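Local structure of beta-N-acetylglucosaminidase (Thermotoga maritima, 3WO8) at residues Ala151-Leu162 with Pro204-Val215. The protein probably hydrolyses terminal non-reducing N-acetyl-D-hexosamine residues from N-acetyl-beta-D-hexosaminides, as a family 3 glycoside hydrolase with a TIM-barrel domain. Residues are numbered along the deposited sequence; the frame is centred on the assembly and turned at random.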
loop_
_atom_site.group_PDB
_atom_site.type_symbol
_atom_site.label_atom_id
_atom_site.label_comp_id
_atom_site.label_asym_id
_atom_site.label_seq_id
_atom_site.Cartn_x
_atom_site.Cartn_y
_atom_site.Cartn_z
ATOM N N ALA B 151 2.930 12.017 -26.349
ATOM C CA ALA B 151 2.833 10.793 -27.126
ATOM C C ALA B 151 3.788 9.760 -26.581
ATOM O O ALA B 151 3.402 8.616 -26.290
ATOM C CB ALA B 151 3.144 11.076 -28.580
ATOM N N GLU B 152 5.043 10.172 -26.446
ATOM C CA GLU B 152 6.071 9.282 -25.958
ATOM C C GLU B 152 5.690 8.756 -24.599
ATOM O O GLU B 152 5.569 7.551 -24.403
ATOM C CB GLU B 152 7.422 9.988 -25.912
ATOM C CG GLU B 152 8.246 9.772 -27.185
ATOM C CD GLU B 152 8.849 11.063 -27.734
ATOM O OE1 GLU B 152 8.799 11.285 -28.972
ATOM O OE2 GLU B 152 9.354 11.866 -26.924
ATOM N N HIS B 153 5.445 9.657 -23.659
ATOM C CA HIS B 153 5.164 9.196 -22.313
ATOM C C HIS B 153 3.941 8.277 -22.292
ATOM O O HIS B 153 3.958 7.218 -21.638
ATOM C CB HIS B 153 5.042 10.365 -21.383
ATOM C CG HIS B 153 6.354 11.009 -21.083
ATOM N ND1 HIS B 153 6.918 11.962 -21.900
ATOM C CD2 HIS B 153 7.216 10.844 -20.052
ATOM C CE1 HIS B 153 8.061 12.371 -21.376
ATOM N NE2 HIS B 153 8.267 11.706 -20.256
ATOM N N GLY B 154 2.922 8.631 -23.071
ATOM C CA GLY B 154 1.713 7.831 -23.140
ATOM C C GLY B 154 1.926 6.384 -23.555
ATOM O O GLY B 154 1.278 5.429 -23.012
ATOM N N ALA B 155 2.809 6.205 -24.537
ATOM C CA ALA B 155 3.007 4.869 -25.087
ATOM C C ALA B 155 3.884 4.118 -24.135
ATOM O O ALA B 155 3.572 2.982 -23.774
ATOM C CB ALA B 155 3.612 4.899 -26.480
ATOM N N ARG B 156 4.936 4.775 -23.660
ATOM C CA ARG B 156 5.765 4.153 -22.603
ATOM C C ARG B 156 4.902 3.695 -21.414
ATOM O O ARG B 156 5.088 2.601 -20.881
ATOM C CB ARG B 156 6.849 5.112 -22.119
ATOM C CG ARG B 156 7.777 5.616 -23.223
ATOM C CD ARG B 156 9.064 4.823 -23.401
ATOM N NE ARG B 156 8.897 3.366 -23.355
ATOM C CZ ARG B 156 9.841 2.525 -22.893
ATOM N NH1 ARG B 156 11.021 2.985 -22.439
ATOM N NH2 ARG B 156 9.607 1.217 -22.861
ATOM N N ALA B 157 3.925 4.520 -21.045
ATOM C CA ALA B 157 3.049 4.216 -19.935
ATOM C C ALA B 157 2.179 3.027 -20.228
ATOM O O ALA B 157 1.992 2.128 -19.388
ATOM C CB ALA B 157 2.172 5.410 -19.641
ATOM N N CYS B 158 1.624 3.017 -21.432
ATOM C CA CYS B 158 0.772 1.905 -21.789
ATOM C C CYS B 158 1.607 0.619 -21.794
ATOM O O CYS B 158 1.174 -0.413 -21.257
ATOM C CB CYS B 158 0.085 2.168 -23.117
ATOM S SG CYS B 158 -1.208 3.441 -23.071
ATOM N N GLU B 159 2.813 0.697 -22.355
ATOM C CA GLU B 159 3.738 -0.445 -22.367
ATOM C C GLU B 159 3.997 -0.936 -20.950
ATOM O O GLU B 159 3.876 -2.141 -20.672
ATOM C CB GLU B 159 5.080 -0.063 -23.006
ATOM C CG GLU B 159 5.044 0.118 -24.528
ATOM C CD GLU B 159 6.209 0.939 -25.088
ATOM O OE1 GLU B 159 7.219 1.145 -24.367
ATOM O OE2 GLU B 159 6.103 1.391 -26.256
ATOM N N GLY B 160 4.341 0.013 -20.065
ATOM C CA GLY B 160 4.574 -0.284 -18.643
ATOM C C GLY B 160 3.427 -1.057 -18.002
ATOM O O GLY B 160 3.613 -2.144 -17.437
ATOM N N TYR B 161 2.221 -0.522 -18.132
ATOM C CA TYR B 161 1.076 -1.142 -17.505
ATOM C C TYR B 161 0.831 -2.533 -18.082
ATOM O O TYR B 161 0.402 -3.445 -17.383
ATOM C CB TYR B 161 -0.180 -0.288 -17.698
ATOM C CG TYR B 161 -0.298 0.967 -16.848
ATOM C CD1 TYR B 161 -0.492 0.893 -15.471
ATOM C CD2 TYR B 161 -0.255 2.241 -17.430
ATOM C CE1 TYR B 161 -0.608 2.055 -14.695
ATOM C CE2 TYR B 161 -0.358 3.408 -16.654
ATOM C CZ TYR B 161 -0.537 3.309 -15.287
ATOM O OH TYR B 161 -0.680 4.443 -14.515
ATOM N N LEU B 162 1.042 -2.707 -19.370
ATOM C CA LEU B 162 0.797 -4.043 -19.940
ATOM C C LEU B 162 1.865 -5.017 -19.478
ATOM O O LEU B 162 1.558 -6.176 -19.194
ATOM C CB LEU B 162 0.766 -4.029 -21.459
ATOM C CG LEU B 162 -0.394 -3.239 -22.039
ATOM C CD1 LEU B 162 0.068 -2.377 -23.214
ATOM C CD2 LEU B 162 -1.521 -4.200 -22.431
ATOM N N PRO B 204 -1.019 12.052 -29.591
ATOM C CA PRO B 204 -0.796 10.956 -28.651
ATOM C C PRO B 204 -1.706 9.745 -28.835
ATOM O O PRO B 204 -1.285 8.623 -28.608
ATOM C CB PRO B 204 -1.089 11.600 -27.282
ATOM C CG PRO B 204 -1.031 13.071 -27.498
ATOM C CD PRO B 204 -1.574 13.227 -28.887
ATOM N N PHE B 205 -2.953 9.961 -29.212
ATOM C CA PHE B 205 -3.911 8.841 -29.359
ATOM C C PHE B 205 -3.506 7.974 -30.546
ATOM O O PHE B 205 -3.661 6.747 -30.524
ATOM C CB PHE B 205 -5.373 9.356 -29.461
ATOM C CG PHE B 205 -5.884 9.968 -28.169
ATOM C CD1 PHE B 205 -5.658 11.304 -27.871
ATOM C CD2 PHE B 205 -6.522 9.188 -27.219
ATOM C CE1 PHE B 205 -6.086 11.847 -26.667
ATOM C CE2 PHE B 205 -6.966 9.729 -26.028
ATOM C CZ PHE B 205 -6.739 11.058 -25.745
ATOM N N ARG B 206 -2.933 8.625 -31.553
ATOM C CA ARG B 206 -2.492 7.942 -32.757
ATOM C C ARG B 206 -1.279 7.138 -32.433
ATOM O O ARG B 206 -1.194 5.974 -32.794
ATOM C CB ARG B 206 -2.119 8.946 -33.862
ATOM C CG ARG B 206 -3.164 10.015 -34.114
ATOM C CD ARG B 206 -3.110 10.592 -35.492
ATOM N NE ARG B 206 -2.423 11.879 -35.597
ATOM C CZ ARG B 206 -1.369 12.110 -36.374
ATOM N NH1 ARG B 206 -0.849 11.131 -37.080
ATOM N NH2 ARG B 206 -0.831 13.321 -36.454
ATOM N N LYS B 207 -0.321 7.779 -31.776
ATOM C CA LYS B 207 0.949 7.121 -31.463
ATOM C C LYS B 207 0.735 5.887 -30.591
ATOM O O LYS B 207 1.189 4.796 -30.967
ATOM C CB LYS B 207 1.991 8.091 -30.890
ATOM C CG LYS B 207 2.933 8.666 -31.956
ATOM C CD LYS B 207 2.225 9.225 -33.214
ATOM C CE LYS B 207 3.164 9.472 -34.419
ATOM N NZ LYS B 207 2.836 8.634 -35.607
ATOM N N VAL B 208 -0.001 6.016 -29.488
ATOM C CA VAL B 208 -0.250 4.833 -28.648
ATOM C C VAL B 208 -1.010 3.767 -29.406
ATOM O O VAL B 208 -0.707 2.572 -29.289
ATOM C CB VAL B 208 -1.021 5.154 -27.340
ATOM C CG1 VAL B 208 -1.351 3.881 -26.547
ATOM C CG2 VAL B 208 -0.216 6.103 -26.476
ATOM N N LEU B 209 -2.007 4.196 -30.177
ATOM C CA LEU B 209 -3.018 3.260 -30.706
ATOM C C LEU B 209 -2.517 2.375 -31.838
ATOM O O LEU B 209 -2.971 1.243 -31.973
ATOM C CB LEU B 209 -4.313 3.989 -31.102
ATOM C CG LEU B 209 -5.273 4.232 -29.941
ATOM C CD1 LEU B 209 -6.435 5.103 -30.364
ATOM C CD2 LEU B 209 -5.785 2.911 -29.374
ATOM N N GLU B 210 -1.585 2.883 -32.637
ATOM C CA GLU B 210 -0.999 2.075 -33.707
ATOM C C GLU B 210 0.265 1.301 -33.282
ATOM O O GLU B 210 0.784 0.485 -34.041
ATOM C CB GLU B 210 -0.770 2.935 -34.958
ATOM C CG GLU B 210 0.349 3.973 -34.871
ATOM C CD GLU B 210 0.032 5.252 -35.655
ATOM O OE1 GLU B 210 -1.094 5.390 -36.217
ATOM O OE2 GLU B 210 0.919 6.140 -35.685
ATOM N N ARG B 211 0.726 1.542 -32.059
ATOM C CA ARG B 211 1.778 0.741 -31.464
ATOM C C ARG B 211 1.239 -0.375 -30.546
ATOM O O ARG B 211 1.878 -1.421 -30.421
ATOM C CB ARG B 211 2.755 1.642 -30.704
ATOM C CG ARG B 211 3.629 2.492 -31.621
ATOM C CD ARG B 211 4.458 3.538 -30.870
ATOM N NE ARG B 211 5.370 2.958 -29.874
ATOM C CZ ARG B 211 6.276 3.648 -29.167
ATOM N NH1 ARG B 211 7.052 3.016 -28.281
ATOM N NH2 ARG B 211 6.415 4.965 -29.327
ATOM N N GLU B 212 0.082 -0.176 -29.916
ATOM C CA GLU B 212 -0.373 -1.092 -28.858
ATOM C C GLU B 212 -1.829 -1.435 -29.067
ATOM O O GLU B 212 -2.728 -0.747 -28.596
ATOM C CB GLU B 212 -0.233 -0.461 -27.465
ATOM C CG GLU B 212 0.861 0.578 -27.288
ATOM C CD GLU B 212 2.175 -0.035 -26.906
ATOM O OE1 GLU B 212 3.175 0.719 -26.953
ATOM O OE2 GLU B 212 2.197 -1.251 -26.567
ATOM N N LYS B 213 -2.083 -2.503 -29.784
ATOM C CA LYS B 213 -3.467 -2.927 -30.009
ATOM C C LYS B 213 -4.182 -3.323 -28.702
ATOM O O LYS B 213 -5.422 -3.237 -28.647
ATOM C CB LYS B 213 -3.529 -4.070 -31.047
ATOM C CG LYS B 213 -3.401 -3.602 -32.500
ATOM C CD LYS B 213 -3.149 -4.760 -33.477
ATOM C CE LYS B 213 -3.387 -4.363 -34.933
ATOM N NZ LYS B 213 -2.969 -2.959 -35.226
ATOM N N LYS B 214 -3.413 -3.719 -27.667
ATOM C CA LYS B 214 -3.985 -4.297 -26.423
ATOM C C LYS B 214 -4.537 -3.263 -25.410
ATOM O O LYS B 214 -5.169 -3.612 -24.419
ATOM C CB LYS B 214 -2.989 -5.257 -25.771
ATOM C CG LYS B 214 -2.852 -6.555 -26.550
ATOM C CD LYS B 214 -1.977 -7.606 -25.879
ATOM C CE LYS B 214 -2.761 -8.433 -24.874
ATOM N NZ LYS B 214 -2.046 -9.673 -24.444
ATOM N N VAL B 215 -4.327 -1.995 -25.712
ATOM C CA VAL B 215 -4.986 -0.862 -25.059
ATOM C C VAL B 215 -6.539 -0.741 -25.171
ATOM O O VAL B 215 -7.164 -1.241 -26.118
ATOM C CB VAL B 215 -4.361 0.407 -25.675
ATOM C CG1 VAL B 215 -5.155 1.651 -25.370
ATOM C CG2 VAL B 215 -2.909 0.548 -25.218
#
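Helices 151-162 and 204-211 run the same way, their axes 32° apart and 8.5 Å at closest approach, and are nearest at A151 and P204, whose CA atoms lie 3.9 Å apart. Small residues on 151-162 favour this closeness: A151 CB rests against K207 CB, and V208 presses its methyls in beside G154, A155 and C158. CG2 of V208 lies 3.6 Å from the backbone N of A155, over the G154-A155 peptide. CG1 of V208, anti to the backbone N (chi1 176°), reaches C158 SG at 3.5 Å, and V215 CG2 touches the same sulfur. The two helices flank each other on the outside of the TIM barrel, each preceding one of the neighbouring parallel strands 167-173 and 216-219; C158 also packs on I170 of the former. Toward the solvent side the contact turns polar. R211 lays one guanidinium face over the CB of A155 and sends NH1 to E159 OE2 (2.8 Å), a salt bridge whose hydrogen bond is bent and weak; the carboxylate and guanidinium planes lie 48° apart. R156 holds the other carboxylate oxygen, OE1, side-on through NE and NH2, and has a second acidic partner in D101. E212 OE1 comes within 3.1 Å of E159 OE2, a like-charge approach that R211 and R156 probably help to offset. L162 CD2 packs 3.8 Å from K214 CB in the turn before strand 216-219.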